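Local coordinates for sugar ABC transporter substrate-binding protein (Treponema pallidum subsp. pallidum, PDB 5U2P) that probably binds a small solute, perhaps a sugar, in the periplasm for delivery to an ABC transporter, although its true ligand is not established, at residues E235-G240 and D394-V399; P228-Y233 and T408-A413. All coordinates share one frame; numbering follows the deposited sequence.

Contact 1: residues E235-G240 and D394-V399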
ATOM      1  N   GLU A 235       5.859  23.186  -8.475  1.00 33.18           N
ATOM      2  CA  GLU A 235       6.296  24.222  -7.546  1.00 34.54           C
ATOM      3  C   GLU A 235       7.428  23.689  -6.674  1.00 36.46           C
ATOM      4  O   GLU A 235       8.390  24.413  -6.388  1.00 31.64           O
ATOM      5  CB  GLU A 235       5.122  24.706  -6.690  1.00 39.21           C
ATOM      6  CG  GLU A 235       5.438  25.900  -5.793  1.00 49.83           C
ATOM      7  CD  GLU A 235       5.706  27.178  -6.573  1.00 58.29           C
ATOM      8  OE1 GLU A 235       5.390  27.233  -7.779  1.00 60.23           O
ATOM      9  OE2 GLU A 235       6.236  28.130  -5.974  1.00 44.57           O
ATOM     10  N   LEU A 236       7.330  22.425  -6.254  1.00 31.92           N
ATOM     11  CA  LEU A 236       8.414  21.815  -5.473  1.00 31.81           C
ATOM     12  C   LEU A 236       9.724  21.788  -6.276  1.00 29.43           C
ATOM     13  O   LEU A 236      10.787  22.065  -5.723  1.00 33.39           O
ATOM     14  CB  LEU A 236       8.050  20.398  -5.017  1.00 27.39           C
ATOM     15  CG  LEU A 236       6.895  20.298  -4.014  1.00 29.59           C
ATOM     16  CD1 LEU A 236       6.629  18.851  -3.704  1.00 26.21           C
ATOM     17  CD2 LEU A 236       7.161  21.049  -2.717  1.00 28.95           C
ATOM     18  N   PHE A 237       9.646  21.465  -7.567  1.00 34.57           N
ATOM     19  CA  PHE A 237      10.843  21.449  -8.421  1.00 31.74           C
ATOM     20  C   PHE A 237      11.369  22.867  -8.610  1.00 35.66           C
ATOM     21  O   PHE A 237      12.580  23.112  -8.547  1.00 30.87           O
ATOM     22  CB  PHE A 237      10.542  20.815  -9.785  1.00 36.36           C
ATOM     23  CG  PHE A 237      10.313  19.320  -9.733  1.00 52.88           C
ATOM     24  CD1 PHE A 237      11.374  18.440  -9.625  1.00 54.56           C
ATOM     25  CD2 PHE A 237       9.029  18.799  -9.804  1.00 63.08           C
ATOM     26  CE1 PHE A 237      11.154  17.068  -9.581  1.00 61.71           C
ATOM     27  CE2 PHE A 237       8.806  17.430  -9.760  1.00 48.57           C
ATOM     28  CZ  PHE A 237       9.859  16.570  -9.655  1.00 33.99           C
ATOM     29  N   LYS A 238      10.441  23.793  -8.836  1.00 34.75           N
ATOM     30  CA  LYS A 238      10.754  25.207  -9.062  1.00 62.14           C
ATOM     31  C   LYS A 238      11.560  25.831  -7.923  1.00 42.06           C
ATOM     32  O   LYS A 238      12.530  26.565  -8.163  1.00 36.96           O
ATOM     33  CB  LYS A 238       9.453  25.995  -9.257  1.00 48.49           C
ATOM     34  CG  LYS A 238       9.611  27.508  -9.435  1.00 69.10           C
ATOM     35  CD  LYS A 238       8.550  28.261  -8.639  1.00 74.88           C
ATOM     36  CE  LYS A 238       8.687  29.765  -8.781  1.00 75.64           C
ATOM     37  NZ  LYS A 238       8.106  30.254 -10.056  1.00 72.05           N
ATOM     38  N   ARG A 239      11.144  25.562  -6.689  1.00 37.39           N
ATOM     39  CA  ARG A 239      11.806  26.123  -5.514  1.00 34.06           C
ATOM     40  C   ARG A 239      13.011  25.298  -5.072  1.00 36.96           C
ATOM     41  O   ARG A 239      13.711  25.664  -4.121  1.00 34.15           O
ATOM     42  CB  ARG A 239      10.802  26.260  -4.365  1.00 40.90           C
ATOM     43  CG  ARG A 239       9.577  27.116  -4.722  1.00 41.12           C
ATOM     44  CD  ARG A 239       8.827  27.589  -3.473  1.00 38.44           C
ATOM     45  NE  ARG A 239       7.534  28.198  -3.790  1.00 53.41           N
ATOM     46  CZ  ARG A 239       6.755  28.829  -2.912  1.00 59.60           C
ATOM     47  NH1 ARG A 239       7.135  28.961  -1.648  1.00 66.50           N
ATOM     48  NH2 ARG A 239       5.592  29.338  -3.302  1.00 68.18           N
ATOM     49  N   GLY A 240      13.275  24.200  -5.772  1.00 45.54           N
ATOM     50  CA  GLY A 240      14.392  23.335  -5.429  1.00 49.46           C
ATOM     51  C   GLY A 240      14.202  22.565  -4.129  1.00 53.67           C
ATOM     52  O   GLY A 240      15.164  22.116  -3.519  1.00 38.86           O
ATOM     53  N   ASP A 394       5.988   8.952 -16.957  1.00 34.02           N
ATOM     54  CA  ASP A 394       7.029   9.474 -16.088  1.00 36.52           C
ATOM     55  C   ASP A 394       6.948  10.999 -16.130  1.00 35.67           C
ATOM     56  O   ASP A 394       7.708  11.652 -16.847  1.00 34.23           O
ATOM     57  CB  ASP A 394       8.392   8.969 -16.550  1.00 33.27           C
ATOM     58  CG  ASP A 394       9.518   9.388 -15.637  1.00 36.84           C
ATOM     59  OD1 ASP A 394       9.249   9.888 -14.520  1.00 37.27           O
ATOM     60  OD2 ASP A 394      10.683   9.188 -16.037  1.00 37.18           O
ATOM     61  N   PHE A 395       5.976  11.557 -15.414  1.00 30.22           N
ATOM     62  CA  PHE A 395       5.752  12.998 -15.403  1.00 27.67           C
ATOM     63  C   PHE A 395       6.994  13.807 -15.029  1.00 34.64           C
ATOM     64  O   PHE A 395       7.220  14.894 -15.570  1.00 34.02           O
ATOM     65  CB  PHE A 395       4.617  13.344 -14.441  1.00 28.84           C
ATOM     66  CG  PHE A 395       3.260  13.062 -14.984  1.00 33.24           C
ATOM     67  CD1 PHE A 395       2.783  13.773 -16.059  1.00 36.70           C
ATOM     68  CD2 PHE A 395       2.445  12.108 -14.398  1.00 30.29           C
ATOM     69  CE1 PHE A 395       1.522  13.522 -16.565  1.00 47.14           C
ATOM     70  CE2 PHE A 395       1.192  11.854 -14.896  1.00 34.44           C
ATOM     71  CZ  PHE A 395       0.726  12.560 -15.977  1.00 41.22           C
ATOM     72  N   ALA A 396       7.801  13.298 -14.101  1.00 28.14           N
ATOM     73  CA  ALA A 396       8.967  14.056 -13.639  1.00 33.91           C
ATOM     74  C   ALA A 396       9.963  14.280 -14.772  1.00 35.74           C
ATOM     75  O   ALA A 396      10.710  15.262 -14.769  1.00 32.01           O
ATOM     76  CB  ALA A 396       9.652  13.343 -12.460  1.00 32.77           C
ATOM     77  N   ALA A 397       9.968  13.381 -15.749  1.00 30.55           N
ATOM     78  CA  ALA A 397      10.861  13.516 -16.889  1.00 38.20           C
ATOM     79  C   ALA A 397      10.504  14.730 -17.739  1.00 50.69           C
ATOM     80  O   ALA A 397      11.347  15.244 -18.472  1.00 45.60           O
ATOM     81  CB  ALA A 397      10.829  12.265 -17.728  1.00 41.85           C
ATOM     82  N   TYR A 398       9.257  15.179 -17.642  1.00 31.97           N
ATOM     83  CA  TYR A 398       8.793  16.346 -18.404  1.00 31.71           C
ATOM     84  C   TYR A 398       9.251  17.667 -17.782  1.00 42.24           C
ATOM     85  O   TYR A 398       9.135  18.727 -18.407  1.00 42.99           O
ATOM     86  CB  TYR A 398       7.263  16.369 -18.501  1.00 36.85           C
ATOM     87  CG  TYR A 398       6.620  15.138 -19.100  1.00 42.42           C
ATOM     88  CD1 TYR A 398       7.346  14.247 -19.882  1.00 54.29           C
ATOM     89  CD2 TYR A 398       5.276  14.870 -18.880  1.00 51.75           C
ATOM     90  CE1 TYR A 398       6.746  13.115 -20.426  1.00 56.79           C
ATOM     91  CE2 TYR A 398       4.669  13.751 -19.420  1.00 46.94           C
ATOM     92  CZ  TYR A 398       5.404  12.874 -20.191  1.00 55.81           C
ATOM     93  OH  TYR A 398       4.783  11.759 -20.720  1.00 49.68           O
ATOM     94  N   VAL A 399       9.747  17.605 -16.550  1.00 33.90           N
ATOM     95  CA  VAL A 399      10.055  18.808 -15.792  1.00 32.71           C
ATOM     96  C   VAL A 399      11.514  19.192 -16.015  1.00 52.35           C
ATOM     97  O   VAL A 399      12.410  18.746 -15.302  1.00 43.00           O
ATOM     98  CB  VAL A 399       9.790  18.630 -14.279  1.00 43.84           C
ATOM     99  CG1 VAL A 399      10.050  19.931 -13.541  1.00 44.07           C
ATOM    100  CG2 VAL A 399       8.361  18.170 -14.040  1.00 55.79           C
TER
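F237, on the last turn of helix 227-238, projects onto V399 and A396, which lie in the loop that leads to helix 406-417. The meeting is narrow and wholly apolar, burying 128 Å² in all. The first torsion of F237 (chi1 -71°) sets CG beside the backbone N and anti to the carbonyl carbon, which turns the ring toward V399 and A396. V399 supplies the nearer partner: its CG1 methyl sits 3.9 Å from F237 CG and equally near F237 CB, with F237 CD2 only slightly farther off. The methyl is therefore lodged at the root of the ring, where the aromatic carbons join the side-chain stem, and the two side chains cross at about a right angle. Its placement follows from the first torsion of V399, which holds CG1 anti to the backbone N (chi1 -177°) while CG2 lies beside that nitrogen. At the far end of the ring, F237 CZ approaches the methyl CB of A396 at a looser 4.3 Å. Both methyls come to the ring obliquely.

The loop gains its shape from backbone bonds between residues three apart, V399 N to A396 O among them at 3.1 Å; that closed turn delivers A396 and V399 to one phenyl ring. The helix ends soon after F237. G240, with positive phi, closes it in a Schellman motif, and its N returns to F237 O at 3.1 Å. Y233 meets F237 edge-to-face, and the F237 side chain also touches V242. Because only carbon atoms meet across this joint, it should depend on shape and burial, while the polar bonds nearby lie within each segment and, for V399 O, with K244 NZ.

Contact 2: residues P228-Y233 and T408-A413; sequences PVLGAY and TMLHRA
R412 N bonds to T408 O at 2.9 Å in helix 406-417, and this turn presents M409 and L410 to L230 of helix 227-238. The next bond along, A413 N to M409 O at 3.0 Å, continues the regular helix, as does Y233 N to V229 O on the other side. Within 228-233, L230 makes the close contacts, dividing its two methyls between the neighbours: CD2 goes to M409 CE at 3.9 Å and CD1 to L410 CD2 at 3.8 Å. L410 CG is also near L230 CD1, at 4.0 Å, so that the leucine-leucine half of the contact involves the branch point as well as the methyl. The L230 side chain crosses both partners obliquely.

M409 reaches across by a bent route. Its chain runs extended through chi2 and then turns at chi3 (74°), which brings CE, rather than the sulfur, up against L230. L410 starts out less directly aimed at the opposite helix, yet the end of its side chain comes nearer.

This is helix-to-helix packing in the second lobe of a periplasmic binding protein fold, joining a helix from the middle of the chain to the C-terminal one; the two helices meet through buried aliphatic side chains, with 167 Å² covered. L193 of helix 191-214 also touches L230, and P404 touches M409, which extends the apolar surroundings beyond the pair of helices. Y233 has its first side-chain bond directed to the same partner helix, but its side chain touches L192 and L193 of helix 191-214 and A396 instead. The nearest CA pair is that of L230 and M409, 8.2 Å apart.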
ATOM      1  N   PRO A 228      -4.184  20.848 -10.550  1.00 35.22           N
ATOM      2  CA  PRO A 228      -3.597  21.428  -9.337  1.00 34.79           C
ATOM      3  C   PRO A 228      -2.480  20.600  -8.701  1.00 39.08           C
ATOM      4  O   PRO A 228      -1.561  21.196  -8.150  1.00 31.76           O
ATOM      5  CB  PRO A 228      -4.798  21.554  -8.384  1.00 48.95           C
ATOM      6  CG  PRO A 228      -5.838  20.648  -8.940  1.00 58.74           C
ATOM      7  CD  PRO A 228      -5.640  20.660 -10.409  1.00 38.34           C
ATOM      8  N   VAL A 229      -2.528  19.265  -8.773  0.63 29.50           N
ATOM      9  CA  VAL A 229      -1.488  18.468  -8.121  0.63 31.06           C
ATOM     10  C   VAL A 229      -0.214  18.462  -8.964  0.63 31.88           C
ATOM     11  O   VAL A 229       0.893  18.397  -8.425  0.63 27.19           O
ATOM     12  CB  VAL A 229      -1.945  17.009  -7.838  0.63 35.78           C
ATOM     13  CG1 VAL A 229      -3.267  17.012  -7.078  0.63 54.79           C
ATOM     14  CG2 VAL A 229      -2.070  16.208  -9.112  0.63 41.29           C
ATOM     15  N   LEU A 230      -0.360  18.534 -10.284  1.00 30.38           N
ATOM     16  CA  LEU A 230       0.803  18.693 -11.144  1.00 27.09           C
ATOM     17  C   LEU A 230       1.420  20.056 -10.863  1.00 29.55           C
ATOM     18  O   LEU A 230       2.644  20.197 -10.819  1.00 30.19           O
ATOM     19  CB  LEU A 230       0.420  18.537 -12.624  1.00 26.77           C
ATOM     20  CG  LEU A 230       0.092  17.100 -13.015  1.00 28.49           C
ATOM     21  CD1 LEU A 230      -0.581  17.082 -14.377  1.00 41.06           C
ATOM     22  CD2 LEU A 230       1.311  16.205 -13.036  1.00 28.45           C
ATOM     23  N   GLY A 231       0.571  21.059 -10.645  1.00 24.56           N
ATOM     24  CA  GLY A 231       1.033  22.388 -10.280  1.00 26.69           C
ATOM     25  C   GLY A 231       1.884  22.364  -9.008  1.00 28.13           C
ATOM     26  O   GLY A 231       2.935  22.996  -8.931  1.00 30.09           O
ATOM     27  N   ALA A 232       1.410  21.636  -8.002  1.00 25.09           N
ATOM     28  CA  ALA A 232       2.130  21.495  -6.729  1.00 25.13           C
ATOM     29  C   ALA A 232       3.487  20.848  -6.934  1.00 26.30           C
ATOM     30  O   ALA A 232       4.524  21.304  -6.413  1.00 26.86           O
ATOM     31  CB  ALA A 232       1.288  20.662  -5.742  1.00 28.45           C
ATOM     32  N   TYR A 233       3.473  19.764  -7.698  1.00 32.93           N
ATOM     33  CA  TYR A 233       4.675  19.013  -8.045  1.00 28.68           C
ATOM     34  C   TYR A 233       5.719  19.955  -8.660  1.00 28.59           C
ATOM     35  O   TYR A 233       6.865  20.046  -8.218  1.00 30.95           O
ATOM     36  CB  TYR A 233       4.271  17.891  -9.008  1.00 32.07           C
ATOM     37  CG  TYR A 233       5.175  16.687  -9.101  1.00 35.60           C
ATOM     38  CD1 TYR A 233       5.754  16.132  -7.972  1.00 44.28           C
ATOM     39  CD2 TYR A 233       5.397  16.062 -10.321  1.00 40.34           C
ATOM     40  CE1 TYR A 233       6.555  15.015  -8.060  1.00 35.89           C
ATOM     41  CE2 TYR A 233       6.200  14.937 -10.417  1.00 39.58           C
ATOM     42  CZ  TYR A 233       6.779  14.418  -9.279  1.00 46.65           C
ATOM     43  OH  TYR A 233       7.590  13.297  -9.351  1.00 35.85           O
ATOM     44  N   THR A 408       0.774  21.619 -20.267  1.00 31.49           N
ATOM     45  CA  THR A 408       1.750  21.095 -21.198  1.00 35.70           C
ATOM     46  C   THR A 408       2.150  19.674 -20.816  1.00 39.38           C
ATOM     47  O   THR A 408       2.298  18.825 -21.695  1.00 31.73           O
ATOM     48  CB  THR A 408       2.973  22.017 -21.273  1.00 42.04           C
ATOM     49  OG1 THR A 408       2.565  23.248 -21.888  1.00 35.76           O
ATOM     50  CG2 THR A 408       4.068  21.382 -22.111  1.00 35.15           C
ATOM     51  N   MET A 409       2.295  19.401 -19.522  1.00 33.08           N
ATOM     52  CA  MET A 409       2.591  18.037 -19.080  1.00 30.61           C
ATOM     53  C   MET A 409       1.499  17.054 -19.504  1.00 36.28           C
ATOM     54  O   MET A 409       1.804  15.933 -19.908  1.00 34.70           O
ATOM     55  CB  MET A 409       2.789  17.990 -17.556  1.00 33.80           C
ATOM     56  CG  MET A 409       3.983  18.802 -17.085  1.00 35.96           C
ATOM     57  SD  MET A 409       4.078  18.910 -15.284  1.00 34.30           S
ATOM     58  CE  MET A 409       4.629  17.250 -14.870  1.00 35.39           C
ATOM     59  N   LEU A 410       0.236  17.464 -19.452  1.00 31.05           N
ATOM     60  CA  LEU A 410      -0.823  16.555 -19.868  1.00 32.29           C
ATOM     61  C   LEU A 410      -0.773  16.340 -21.377  1.00 44.72           C
ATOM     62  O   LEU A 410      -1.037  15.239 -21.844  1.00 34.19           O
ATOM     63  CB  LEU A 410      -2.196  17.066 -19.432  1.00 31.61           C
ATOM     64  CG  LEU A 410      -2.446  17.106 -17.926  1.00 27.13           C
ATOM     65  CD1 LEU A 410      -3.739  17.871 -17.647  1.00 36.05           C
ATOM     66  CD2 LEU A 410      -2.502  15.697 -17.322  1.00 29.76           C
ATOM     67  N   HIS A 411      -0.437  17.377 -22.145  1.00 37.71           N
ATOM     68  CA  HIS A 411      -0.319  17.212 -23.591  1.00 35.50           C
ATOM     69  C   HIS A 411       0.818  16.265 -23.934  1.00 33.02           C
ATOM     70  O   HIS A 411       0.701  15.438 -24.840  1.00 45.96           O
ATOM     71  CB  HIS A 411      -0.083  18.555 -24.279  1.00 37.00           C
ATOM     72  CG  HIS A 411      -1.342  19.268 -24.629  1.00 44.71           C
ATOM     73  ND1 HIS A 411      -1.975  20.127 -23.761  1.00 47.51           N
ATOM     74  CD2 HIS A 411      -2.097  19.236 -25.750  1.00 47.02           C
ATOM     75  CE1 HIS A 411      -3.061  20.608 -24.341  1.00 53.16           C
ATOM     76  NE2 HIS A 411      -3.162  20.077 -25.544  1.00 43.69           N
ATOM     77  N   ARG A 412       1.923  16.404 -23.219  1.00 32.27           N
ATOM     78  CA  ARG A 412       3.097  15.588 -23.483  1.00 53.08           C
ATOM     79  C   ARG A 412       2.757  14.133 -23.185  1.00 68.87           C
ATOM     80  O   ARG A 412       3.114  13.234 -23.946  1.00 44.42           O
ATOM     81  CB  ARG A 412       4.289  16.049 -22.648  1.00 39.38           C
ATOM     82  CG  ARG A 412       4.976  17.320 -23.136  1.00 62.07           C
ATOM     83  CD  ARG A 412       6.228  17.646 -22.319  1.00 82.61           C
ATOM     84  NE  ARG A 412       6.870  18.880 -22.776  1.00 95.45           N
ATOM     85  CZ  ARG A 412       7.685  19.633 -22.036  1.00 94.52           C
ATOM     86  NH1 ARG A 412       7.964  19.293 -20.788  1.00 45.53           N
ATOM     87  NH2 ARG A 412       8.219  20.740 -22.540  1.00 81.17           N
ATOM     88  N   ALA A 413       2.047  13.907 -22.081  1.00 45.10           N
ATOM     89  CA  ALA A 413       1.623  12.554 -21.720  1.00 48.73           C
ATOM     90  C   ALA A 413       0.781  11.942 -22.835  1.00 52.36           C
ATOM     91  O   ALA A 413       0.957  10.778 -23.190  1.00 52.27           O
ATOM     92  CB  ALA A 413       0.845  12.562 -20.406  1.00 37.13           C
TER

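Overall arrangement
Contacts 1 and 2 share helix 227-238 and lie with their centres about 9 Å apart, so they form neighbouring parts of one apolar cluster. The loop 394-399 runs between the two helices: F395 reaches L230, M409 and A413, while V399 touches both L234 and M409. M409 CE, the methyl used in contact 2, is also 3.6 Å from F395 O, and Y398 CE2 lies 3.6 Å from M409 O. The ring pair Y233 and F237 links the contacts along the shared helix. Each centre is about 24 Å from the centre of the chain, consistent with a peripheral position in one lobe, away from the interlobe cleft where proteins of this family bind solutes.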